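Local coordinates for (5-formylfuran-3-yl)methyl phosphate transaminase (Methanococcus jannaschii, PDB 2Z61), which catalyses the pyridoxal-phosphate-dependent transfer of an amino group from alanine to a furancarboxaldehyde phosphate, giving the precursor of the furan moiety of methanofuran, at residues K200-A204 with I205-E209; G101-F104 with A105-I109; L290-V293 with K294-W298; G314-G317 with R318-A321. One frame throughout, in Å; residues are numbered along the deposited sequence.

Contact 2 is the core member: every touching residue is buried, and its helix, 98-109, packs on the large mixed sheet and against the second subunit. Contact 1, partly buried, is a 3-10 turn in the loop between strands 185-189 and 214-219 of that sheet, its centre about 20 Å from that of contact 2. Contact 3 lies at the surface, at the C-terminal end of helix 269-295; contact 4, partly buried, at the start of helix 317-328; the two touch through W298 and F320. Chemistry follows place: hydroxyl-to-carbonyl bonds in the core helix, a glutamate and a ring pair at the turn, a salt bridge and Schellman end in contact 3, an aspartate N-cap in contact 4.

Contact 1. Residues K200-A204 with I205-E209; sequences KCYSA and IEFDE
The carboxylate of E206 folds back on the chain and takes the backbone N-H of S203, OE1 lying 3.0 Å from S203 N. The N-H meets that oxygen from above the carboxylate plane, 38° out of it. In return E206 N donates to S203 O, so these two residues are joined by a reciprocal pair of bonds. With CG beside its own backbone N (chi1 -67°) and the chain extended beyond, E206 also brings OE1 to the edge of the Y202 ring, 3.1 Å from CD2; ring and carboxylate stand nearly perpendicular. Shortening E206 to an alanine would probably leave the S203 N-H without its mate and take away the oxygen that lies at the edge of the Y202 ring.

Further bonds wind the chain into the short 3-10 turn that interrupts the loop between strands 185-189 and 214-219. A204 O accepts from two amides, F207 N at 2.8 Å and D208 N at 3.3 Å. S203 OG receives a weak bond from I205 N, but its stronger partner is E190, whose carboxylate also takes A204 N.

The aromatic contact is edge-to-face: F207 points its edge at the face of Y202, planes at 61°, with CZ of F207 4.3 Å from CZ of Y202. Beyond this pair F207 stacks with Y176, joining the turn to helix 173-182, while D208 accepts from the backbone amides of E212 and K213.

Contact 2. Residues G101-F104 with A105-I109; sequences GLFF and ALSSI
S107 turns its side chain back over the preceding turn of the helix onto F103. Its CB, the first atom out, lies 3.5 Å from F103 O and about as far from F104 O. Beyond it, OG stands anti to the carbonyl carbon of S107 (chi1 -62°), which swings the hydroxyl back along the helix to donate to F103 O at 2.9 Å. The same carbonyl takes S107 N at 3.0 Å, and the two donors reach it from opposite faces of its plane, the amide tilted modestly from it, the hydroxyl farther out. The tip of the serine has one more neighbour: OG sits over one face of the F103 ring, 3.5 Å from CE2 and offset toward the rim.

All of this belongs to helix 98-109, an alpha-helix packed against the large mixed sheet of the aminotransferase fold. L102 and L106 are a turn apart; CG of L102 lies 4.5 Å from CD1 of L106, a loose apolar contact, and both residues lie on I187 of the sheet and F129 of helix 125-132. A105 settles on I215 and I217. F103 and S107 face the dimer partner instead, against L251 and F132 of the second subunit, and S107 O accepts from S3 of that subunit.

Toward the end of the helix S108 is rotated differently, OG between its own backbone N and carbonyl carbon (chi1 65°), and donates to A105 O, three residues back, at 2.8 Å, while S108 N bonds to F104 O.

Contact 3. Residues L290-V293 with K294-W298; sequences LKYV and KDFGW
K294 opens the second half by donating its backbone N-H to L290 O, an ordinary helical bond; CB of K294 lies 3.6 Å from the same oxygen.

D295 continues the helix through K291 O and adds a side-chain link to the same residue. CB of K291 points away from the segment 294-298; with CG anti to the backbone N (chi1 -177°) the chain then bends at chi2 and chi4 to bring NZ 3.2 Å from OD2 of D295. This salt bridge uses the anti lone pair of OD2, the one away from the other carboxylate oxygen, and spans one turn on the exposed side of the helix.

F296 offers a ring face to Y292. The tyrosine aims its edge at that face in an offset edge-to-face pair, planes at 68°, with CD2 of Y292 3.7 Å from CZ of F296. CB of Y292 also makes an off-centre CH-pi contact, 4.2 Å from the centroid of the F296 ring. Both rings lie against helix 354-368, Y292 on L361 and F296 on L368.

At G297, with its positive phi of 74°, helix 269-295 comes to a Schellman end. The weak bond from G297 N to K294 O is one of the motif's two bonds back into the last turn.

W298 supplies the other by donating N-H to V293 O at 3.0 Å. Its CB rests 3.6 Å from CG1 of V293, CG2 of V293 lies at the edge of the indole, and CB of F296 sits over the centre of one indole face. Beyond these residues the tryptophan packs on P311 and I313.

Contact 4. Residues G314-G317 with R318-A321; sequences GEDG and REFA
D316 and E319 set their side chains at about a right angle, with the two carboxylate planes turned 45° apart. D316 has its CG trans to the backbone N (chi1 -169°), a rotation that carries OD1 over the first turn of helix 317-328 and onto the N-H of E319, 2.9 Å from E319 N. The amide meets OD1 on its anti side, 25° out of the carboxylate plane. This is an N-cap: D316 stands just before the helix, and its carboxylate takes an amide of the first turn. Its backbone joins in, since D316 O accepts from F320 N at 3.0 Å, and G317 O takes A321 N in the next helical step.

The E319 side chain leans back over the cap, CG of E319 lying 3.7 Å from OD1 of D316. Its OE2 ends 3.9 Å from OD2 of D316, bringing two negative charges near each other. CB of F320 points toward 314-317, but its ring leads away to I313 and L332 and meets W298. R318 leads its guanidinium away to a long, weak ion pair with D16.

Replacing D316 by an alanine would probably leave the E319 N-H without its capping acceptor and the first turn less firmly fixed. A negative charge at this end of the helix is likely to be favoured by the helix dipole, which would offset some of the repulsion from E319.

Contact 1. Residues K200-A204 with I205-E209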
loop_
_atom_site.group_PDB
_atom_site.type_symbol
_atom_site.label_atom_id
_atom_site.label_comp_id
_atom_site.label_asym_id
_atom_site.label_seq_id
_atom_site.Cartn_x
_atom_site.Cartn_y
_atom_site.Cartn_z
ATOM N N LYS A 200 6.589 -7.512 -31.107
ATOM C CA LYS A 200 7.247 -6.424 -30.392
ATOM C C LYS A 200 6.449 -5.954 -29.178
ATOM O O LYS A 200 5.215 -6.021 -29.164
ATOM C CB LYS A 200 7.432 -5.237 -31.339
ATOM C CG LYS A 200 7.753 -5.634 -32.771
ATOM C CD LYS A 200 7.256 -4.588 -33.756
ATOM C CE LYS A 200 7.409 -5.063 -35.190
ATOM N NZ LYS A 200 6.765 -4.114 -36.135
ATOM N N CYS A 201 7.164 -5.473 -28.162
ATOM C CA CYS A 201 6.535 -4.950 -26.952
ATOM C C CYS A 201 5.878 -3.613 -27.301
ATOM O O CYS A 201 6.550 -2.672 -27.724
ATOM C CB CYS A 201 7.577 -4.744 -25.847
ATOM S SG CYS A 201 8.277 -6.266 -25.153
ATOM N N TYR A 202 4.563 -3.540 -27.122
ATOM C CA TYR A 202 3.801 -2.334 -27.426
ATOM C C TYR A 202 3.423 -1.551 -26.173
ATOM O O TYR A 202 2.644 -2.031 -25.350
ATOM C CB TYR A 202 2.527 -2.710 -28.188
ATOM C CG TYR A 202 2.457 -2.189 -29.606
ATOM C CD1 TYR A 202 1.461 -2.632 -30.478
ATOM C CD2 TYR A 202 3.375 -1.249 -30.078
ATOM C CE1 TYR A 202 1.380 -2.154 -31.785
ATOM C CE2 TYR A 202 3.302 -0.762 -31.383
ATOM C CZ TYR A 202 2.302 -1.221 -32.229
ATOM O OH TYR A 202 2.225 -0.751 -33.521
ATOM N N SER A 203 3.967 -0.343 -26.042
ATOM C CA SER A 203 3.687 0.523 -24.898
ATOM C C SER A 203 2.819 1.709 -25.333
ATOM O O SER A 203 2.893 2.147 -26.481
ATOM C CB SER A 203 5.007 1.032 -24.301
ATOM O OG SER A 203 4.787 2.002 -23.292
ATOM N N ALA A 204 1.995 2.216 -24.419
ATOM C CA ALA A 204 1.119 3.345 -24.728
ATOM C C ALA A 204 1.933 4.604 -24.957
ATOM O O ALA A 204 1.480 5.513 -25.652
ATOM C CB ALA A 204 0.122 3.581 -23.597
ATOM N N ILE A 205 3.127 4.650 -24.363
ATOM C CA ILE A 205 4.021 5.800 -24.495
ATOM C C ILE A 205 4.288 6.071 -25.981
ATOM O O ILE A 205 4.616 7.184 -26.364
ATOM C CB ILE A 205 5.376 5.546 -23.750
ATOM C CG1 ILE A 205 6.187 6.840 -23.651
ATOM C CG2 ILE A 205 6.212 4.521 -24.496
ATOM C CD1 ILE A 205 5.662 7.833 -22.639
ATOM N N GLU A 206 4.127 5.046 -26.811
ATOM C CA GLU A 206 4.349 5.183 -28.248
ATOM C C GLU A 206 3.252 5.960 -28.980
ATOM O O GLU A 206 3.470 6.438 -30.089
ATOM C CB GLU A 206 4.531 3.792 -28.878
ATOM C CG GLU A 206 5.811 3.101 -28.416
ATOM C CD GLU A 206 5.913 1.654 -28.862
ATOM O OE1 GLU A 206 5.013 0.855 -28.532
ATOM O OE2 GLU A 206 6.903 1.308 -29.540
ATOM N N PHE A 207 2.083 6.102 -28.359
ATOM C CA PHE A 207 0.974 6.825 -28.977
ATOM C C PHE A 207 0.755 8.212 -28.379
ATOM O O PHE A 207 0.143 9.083 -29.000
ATOM C CB PHE A 207 -0.319 6.019 -28.852
ATOM C CG PHE A 207 -0.214 4.624 -29.388
ATOM C CD1 PHE A 207 0.284 3.596 -28.597
ATOM C CD2 PHE A 207 -0.575 4.344 -30.703
ATOM C CE1 PHE A 207 0.425 2.307 -29.107
ATOM C CE2 PHE A 207 -0.436 3.058 -31.222
ATOM C CZ PHE A 207 0.067 2.038 -30.421
ATOM N N ASP A 208 1.255 8.416 -27.170
ATOM C CA ASP A 208 1.100 9.690 -26.484
ATOM C C ASP A 208 2.385 9.946 -25.702
ATOM O O ASP A 208 2.423 9.852 -24.475
ATOM C CB ASP A 208 -0.122 9.610 -25.557
ATOM C CG ASP A 208 -0.296 10.846 -24.707
ATOM O OD1 ASP A 208 0.063 11.946 -25.170
ATOM O OD2 ASP A 208 -0.805 10.723 -23.577
ATOM N N GLU A 209 3.444 10.262 -26.439
ATOM C CA GLU A 209 4.760 10.503 -25.860
ATOM C C GLU A 209 4.841 11.631 -24.839
ATOM O O GLU A 209 5.816 11.721 -24.095
ATOM C CB GLU A 209 5.777 10.738 -26.977
ATOM C CG GLU A 209 5.905 9.552 -27.920
ATOM C CD GLU A 209 6.874 9.807 -29.055
ATOM O OE1 GLU A 209 6.704 10.820 -29.767
ATOM O OE2 GLU A 209 7.807 8.993 -29.234
#

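Contact 2. Residues G101-F104 with A105-I109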
loop_
_atom_site.group_PDB
_atom_site.type_symbol
_atom_site.label_atom_id
_atom_site.label_comp_id
_atom_site.label_asym_id
_atom_site.label_seq_id
_atom_site.Cartn_x
_atom_site.Cartn_y
_atom_site.Cartn_z
ATOM N N GLY A 101 -0.695 1.448 -7.464
ATOM C CA GLY A 101 -0.504 2.421 -8.526
ATOM C C GLY A 101 -1.789 2.625 -9.308
ATOM O O GLY A 101 -2.249 3.754 -9.490
ATOM N N LEU A 102 -2.373 1.523 -9.769
ATOM C CA LEU A 102 -3.618 1.579 -10.517
ATOM C C LEU A 102 -4.696 2.287 -9.688
ATOM O O LEU A 102 -5.364 3.198 -10.174
ATOM C CB LEU A 102 -4.080 0.163 -10.870
ATOM C CG LEU A 102 -5.393 0.052 -11.656
ATOM C CD1 LEU A 102 -5.201 0.552 -13.080
ATOM C CD2 LEU A 102 -5.853 -1.394 -11.662
ATOM N N PHE A 103 -4.858 1.872 -8.437
ATOM C CA PHE A 103 -5.871 2.495 -7.591
ATOM C C PHE A 103 -5.698 4.011 -7.508
ATOM O O PHE A 103 -6.663 4.759 -7.623
ATOM C CB PHE A 103 -5.845 1.910 -6.182
ATOM C CG PHE A 103 -6.915 2.472 -5.297
ATOM C CD1 PHE A 103 -8.233 2.043 -5.425
ATOM C CD2 PHE A 103 -6.622 3.474 -4.381
ATOM C CE1 PHE A 103 -9.240 2.610 -4.654
ATOM C CE2 PHE A 103 -7.627 4.046 -3.606
ATOM C CZ PHE A 103 -8.933 3.612 -3.744
ATOM N N PHE A 104 -4.461 4.459 -7.298
ATOM C CA PHE A 104 -4.172 5.883 -7.211
ATOM C C PHE A 104 -4.480 6.594 -8.531
ATOM O O PHE A 104 -4.947 7.736 -8.534
ATOM C CB PHE A 104 -2.700 6.100 -6.845
ATOM C CG PHE A 104 -2.353 5.730 -5.425
ATOM C CD1 PHE A 104 -1.021 5.694 -5.011
ATOM C CD2 PHE A 104 -3.349 5.449 -4.495
ATOM C CE1 PHE A 104 -0.685 5.385 -3.688
ATOM C CE2 PHE A 104 -3.024 5.139 -3.172
ATOM C CZ PHE A 104 -1.687 5.107 -2.769
ATOM N N ALA A 105 -4.211 5.916 -9.650
ATOM C CA ALA A 105 -4.465 6.486 -10.975
ATOM C C ALA A 105 -5.953 6.770 -11.152
ATOM O O ALA A 105 -6.341 7.887 -11.504
ATOM C CB ALA A 105 -3.976 5.528 -12.066
ATOM N N LEU A 106 -6.777 5.752 -10.906
ATOM C CA LEU A 106 -8.231 5.893 -11.017
ATOM C C LEU A 106 -8.754 6.985 -10.074
ATOM O O LEU A 106 -9.597 7.798 -10.466
ATOM C CB LEU A 106 -8.920 4.554 -10.707
ATOM C CG LEU A 106 -8.867 3.459 -11.786
ATOM C CD1 LEU A 106 -9.330 2.128 -11.209
ATOM C CD2 LEU A 106 -9.740 3.854 -12.979
ATOM N N SER A 107 -8.238 7.017 -8.844
ATOM C CA SER A 107 -8.676 8.015 -7.861
ATOM C C SER A 107 -8.495 9.457 -8.302
ATOM O O SER A 107 -9.344 10.308 -8.036
ATOM C CB SER A 107 -7.928 7.837 -6.532
ATOM O OG SER A 107 -8.187 6.576 -5.942
ATOM N N SER A 108 -7.385 9.732 -8.976
ATOM C CA SER A 108 -7.071 11.086 -9.401
ATOM C C SER A 108 -7.896 11.663 -10.545
ATOM O O SER A 108 -7.865 12.871 -10.763
ATOM C CB SER A 108 -5.586 11.177 -9.765
ATOM O OG SER A 108 -5.283 10.364 -10.888
ATOM N N ILE A 109 -8.640 10.825 -11.265
ATOM C CA ILE A 109 -9.418 11.326 -12.397
ATOM C C ILE A 109 -10.880 10.886 -12.472
ATOM O O ILE A 109 -11.614 11.343 -13.342
ATOM C CB ILE A 109 -8.735 10.933 -13.744
ATOM C CG1 ILE A 109 -8.943 9.439 -14.027
ATOM C CG2 ILE A 109 -7.242 11.226 -13.682
ATOM C CD1 ILE A 109 -8.170 8.928 -15.239
#

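Contact 3. Residues L290-V293 with K294-W298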
loop_
_atom_site.group_PDB
_atom_site.type_symbol
_atom_site.label_atom_id
_atom_site.label_comp_id
_atom_site.label_asym_id
_atom_site.label_seq_id
_atom_site.Cartn_x
_atom_site.Cartn_y
_atom_site.Cartn_z
ATOM N N LEU A 290 -0.030 -24.942 -25.654
ATOM C CA LEU A 290 -0.765 -24.721 -26.894
ATOM C C LEU A 290 -0.911 -25.995 -27.709
ATOM O O LEU A 290 -1.922 -26.191 -28.381
ATOM C CB LEU A 290 -0.083 -23.647 -27.738
ATOM C CG LEU A 290 -0.193 -22.227 -27.183
ATOM C CD1 LEU A 290 0.609 -21.269 -28.048
ATOM C CD2 LEU A 290 -1.654 -21.820 -27.133
ATOM N N LYS A 291 0.099 -26.859 -27.651
ATOM C CA LYS A 291 0.044 -28.112 -28.388
ATOM C C LYS A 291 -1.139 -28.941 -27.900
ATOM O O LYS A 291 -1.925 -29.439 -28.707
ATOM C CB LYS A 291 1.352 -28.899 -28.218
ATOM C CG LYS A 291 1.412 -30.200 -29.026
ATOM C CD LYS A 291 0.508 -31.281 -28.431
ATOM C CE LYS A 291 0.287 -32.454 -29.385
ATOM N NZ LYS A 291 -0.750 -32.164 -30.417
ATOM N N TYR A 292 -1.266 -29.087 -26.581
ATOM C CA TYR A 292 -2.364 -29.867 -26.010
ATOM C C TYR A 292 -3.723 -29.221 -26.243
ATOM O O TYR A 292 -4.689 -29.904 -26.575
ATOM C CB TYR A 292 -2.162 -30.080 -24.507
ATOM C CG TYR A 292 -1.186 -31.184 -24.157
ATOM C CD1 TYR A 292 0.166 -31.081 -24.489
ATOM C CD2 TYR A 292 -1.613 -32.328 -23.479
ATOM C CE1 TYR A 292 1.072 -32.090 -24.150
ATOM C CE2 TYR A 292 -0.717 -33.341 -23.132
ATOM C CZ TYR A 292 0.620 -33.215 -23.470
ATOM O OH TYR A 292 1.512 -34.204 -23.119
ATOM N N VAL A 293 -3.793 -27.905 -26.062
ATOM C CA VAL A 293 -5.038 -27.179 -26.258
ATOM C C VAL A 293 -5.612 -27.430 -27.652
ATOM O O VAL A 293 -6.811 -27.644 -27.805
ATOM C CB VAL A 293 -4.825 -25.661 -26.040
ATOM C CG1 VAL A 293 -6.058 -24.879 -26.469
ATOM C CG2 VAL A 293 -4.529 -25.396 -24.573
ATOM N N LYS A 294 -4.754 -27.409 -28.665
ATOM C CA LYS A 294 -5.209 -27.641 -30.031
ATOM C C LYS A 294 -5.603 -29.108 -30.158
ATOM O O LYS A 294 -6.532 -29.460 -30.884
ATOM C CB LYS A 294 -4.097 -27.310 -31.028
ATOM C CG LYS A 294 -4.557 -27.288 -32.475
ATOM C CD LYS A 294 -3.407 -27.001 -33.427
ATOM C CE LYS A 294 -2.405 -28.150 -33.454
ATOM N NZ LYS A 294 -1.392 -27.981 -34.536
ATOM N N ASP A 295 -4.884 -29.953 -29.430
ATOM C CA ASP A 295 -5.135 -31.385 -29.424
ATOM C C ASP A 295 -6.493 -31.629 -28.761
ATOM O O ASP A 295 -7.291 -32.438 -29.226
ATOM C CB ASP A 295 -4.022 -32.082 -28.642
ATOM C CG ASP A 295 -4.051 -33.584 -28.790
ATOM O OD1 ASP A 295 -5.006 -34.212 -28.290
ATOM O OD2 ASP A 295 -3.113 -34.134 -29.405
ATOM N N PHE A 296 -6.746 -30.905 -27.676
ATOM C CA PHE A 296 -7.994 -31.012 -26.931
ATOM C C PHE A 296 -9.174 -30.476 -27.736
ATOM O O PHE A 296 -10.323 -30.569 -27.307
ATOM C CB PHE A 296 -7.891 -30.223 -25.617
ATOM C CG PHE A 296 -6.943 -30.819 -24.609
ATOM C CD1 PHE A 296 -6.282 -30.001 -23.702
ATOM C CD2 PHE A 296 -6.732 -32.196 -24.545
ATOM C CE1 PHE A 296 -5.426 -30.540 -22.745
ATOM C CE2 PHE A 296 -5.875 -32.745 -23.588
ATOM C CZ PHE A 296 -5.222 -31.915 -22.687
ATOM N N GLY A 297 -8.887 -29.904 -28.899
ATOM C CA GLY A 297 -9.952 -29.354 -29.717
ATOM C C GLY A 297 -10.496 -28.051 -29.157
ATOM O O GLY A 297 -11.593 -27.623 -29.526
ATOM N N TRP A 298 -9.738 -27.418 -28.261
ATOM C CA TRP A 298 -10.155 -26.148 -27.667
ATOM C C TRP A 298 -9.764 -24.974 -28.560
ATOM O O TRP A 298 -8.862 -25.088 -29.389
ATOM C CB TRP A 298 -9.523 -25.955 -26.284
ATOM C CG TRP A 298 -10.005 -26.913 -25.241
ATOM C CD1 TRP A 298 -11.149 -27.658 -25.275
ATOM C CD2 TRP A 298 -9.389 -27.177 -23.975
ATOM N NE1 TRP A 298 -11.286 -28.367 -24.104
ATOM C CE2 TRP A 298 -10.221 -28.092 -23.290
ATOM C CE3 TRP A 298 -8.217 -26.728 -23.351
ATOM C CZ2 TRP A 298 -9.918 -28.566 -22.009
ATOM C CZ3 TRP A 298 -7.914 -27.199 -22.077
ATOM C CH2 TRP A 298 -8.764 -28.111 -21.419
#

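Contact 4. Residues G314-G317 with R318-A321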
loop_
_atom_site.group_PDB
_atom_site.type_symbol
_atom_site.label_atom_id
_atom_site.label_comp_id
_atom_site.label_asym_id
_atom_site.label_seq_id
_atom_site.Cartn_x
_atom_site.Cartn_y
_atom_site.Cartn_z
ATOM N N GLY A 314 -15.836 -24.862 -24.920
ATOM C CA GLY A 314 -17.180 -25.182 -25.362
ATOM C C GLY A 314 -18.145 -25.585 -24.262
ATOM O O GLY A 314 -19.208 -26.137 -24.546
ATOM N N GLU A 315 -17.799 -25.310 -23.010
ATOM C CA GLU A 315 -18.677 -25.682 -21.907
ATOM C C GLU A 315 -18.444 -24.918 -20.615
ATOM O O GLU A 315 -17.469 -24.213 -20.485
ATOM C CB GLU A 315 -18.593 -27.186 -21.650
ATOM C CG GLU A 315 -17.197 -27.681 -21.329
ATOM C CD GLU A 315 -17.179 -29.128 -20.879
ATOM O OE1 GLU A 315 -17.772 -29.431 -19.823
ATOM O OE2 GLU A 315 -16.568 -29.964 -21.577
ATOM N N ASP A 316 -19.283 -25.162 -19.618
ATOM C CA ASP A 316 -19.199 -24.382 -18.397
ATOM C C ASP A 316 -17.883 -24.539 -17.657
ATOM O O ASP A 316 -17.664 -25.520 -16.947
ATOM C CB ASP A 316 -20.369 -24.710 -17.465
ATOM C CG ASP A 316 -20.461 -23.743 -16.302
ATOM O OD1 ASP A 316 -19.572 -23.788 -15.424
ATOM O OD2 ASP A 316 -21.418 -22.943 -16.265
ATOM N N GLY A 317 -17.027 -23.527 -17.784
ATOM C CA GLY A 317 -15.729 -23.548 -17.112
ATOM C C GLY A 317 -15.822 -23.815 -15.604
ATOM O O GLY A 317 -15.078 -24.558 -15.006
ATOM N N ARG A 318 -16.792 -23.189 -14.962
ATOM C CA ARG A 318 -16.987 -23.371 -13.521
ATOM C C ARG A 318 -17.091 -24.854 -13.121
ATOM O O ARG A 318 -16.352 -25.359 -12.263
ATOM C CB ARG A 318 -18.264 -22.644 -13.084
ATOM C CG ARG A 318 -18.629 -22.767 -11.602
ATOM C CD ARG A 318 -18.016 -21.643 -10.784
ATOM N NE ARG A 318 -18.698 -21.433 -9.505
ATOM C CZ ARG A 318 -18.388 -20.465 -8.641
ATOM N NH1 ARG A 318 -17.404 -19.614 -8.914
ATOM N NH2 ARG A 318 -19.065 -20.339 -7.507
ATOM N N GLU A 319 -18.032 -25.544 -13.750
ATOM C CA GLU A 319 -18.277 -26.950 -13.473
ATOM C C GLU A 319 -17.085 -27.797 -13.892
ATOM O O GLU A 319 -16.662 -28.692 -13.160
ATOM C CB GLU A 319 -19.542 -27.416 -14.192
ATOM C CG GLU A 319 -20.805 -26.758 -13.661
ATOM C CD GLU A 319 -22.045 -27.173 -14.426
ATOM O OE1 GLU A 319 -22.284 -28.395 -14.546
ATOM O OE2 GLU A 319 -22.783 -26.281 -14.900
ATOM N N PHE A 320 -16.548 -27.505 -15.070
ATOM C CA PHE A 320 -15.398 -28.233 -15.584
ATOM C C PHE A 320 -14.280 -28.217 -14.547
ATOM O O PHE A 320 -13.706 -29.254 -14.219
ATOM C CB PHE A 320 -14.897 -27.584 -16.875
ATOM C CG PHE A 320 -13.676 -28.247 -17.452
ATOM C CD1 PHE A 320 -13.784 -29.430 -18.176
ATOM C CD2 PHE A 320 -12.412 -27.694 -17.257
ATOM C CE1 PHE A 320 -12.649 -30.059 -18.699
ATOM C CE2 PHE A 320 -11.272 -28.310 -17.774
ATOM C CZ PHE A 320 -11.390 -29.497 -18.498
ATOM N N ALA A 321 -13.983 -27.028 -14.034
ATOM C CA ALA A 321 -12.926 -26.853 -13.044
ATOM C C ALA A 321 -13.126 -27.731 -11.812
ATOM O O ALA A 321 -12.222 -28.462 -11.415
ATOM C CB ALA A 321 -12.839 -25.386 -12.631
#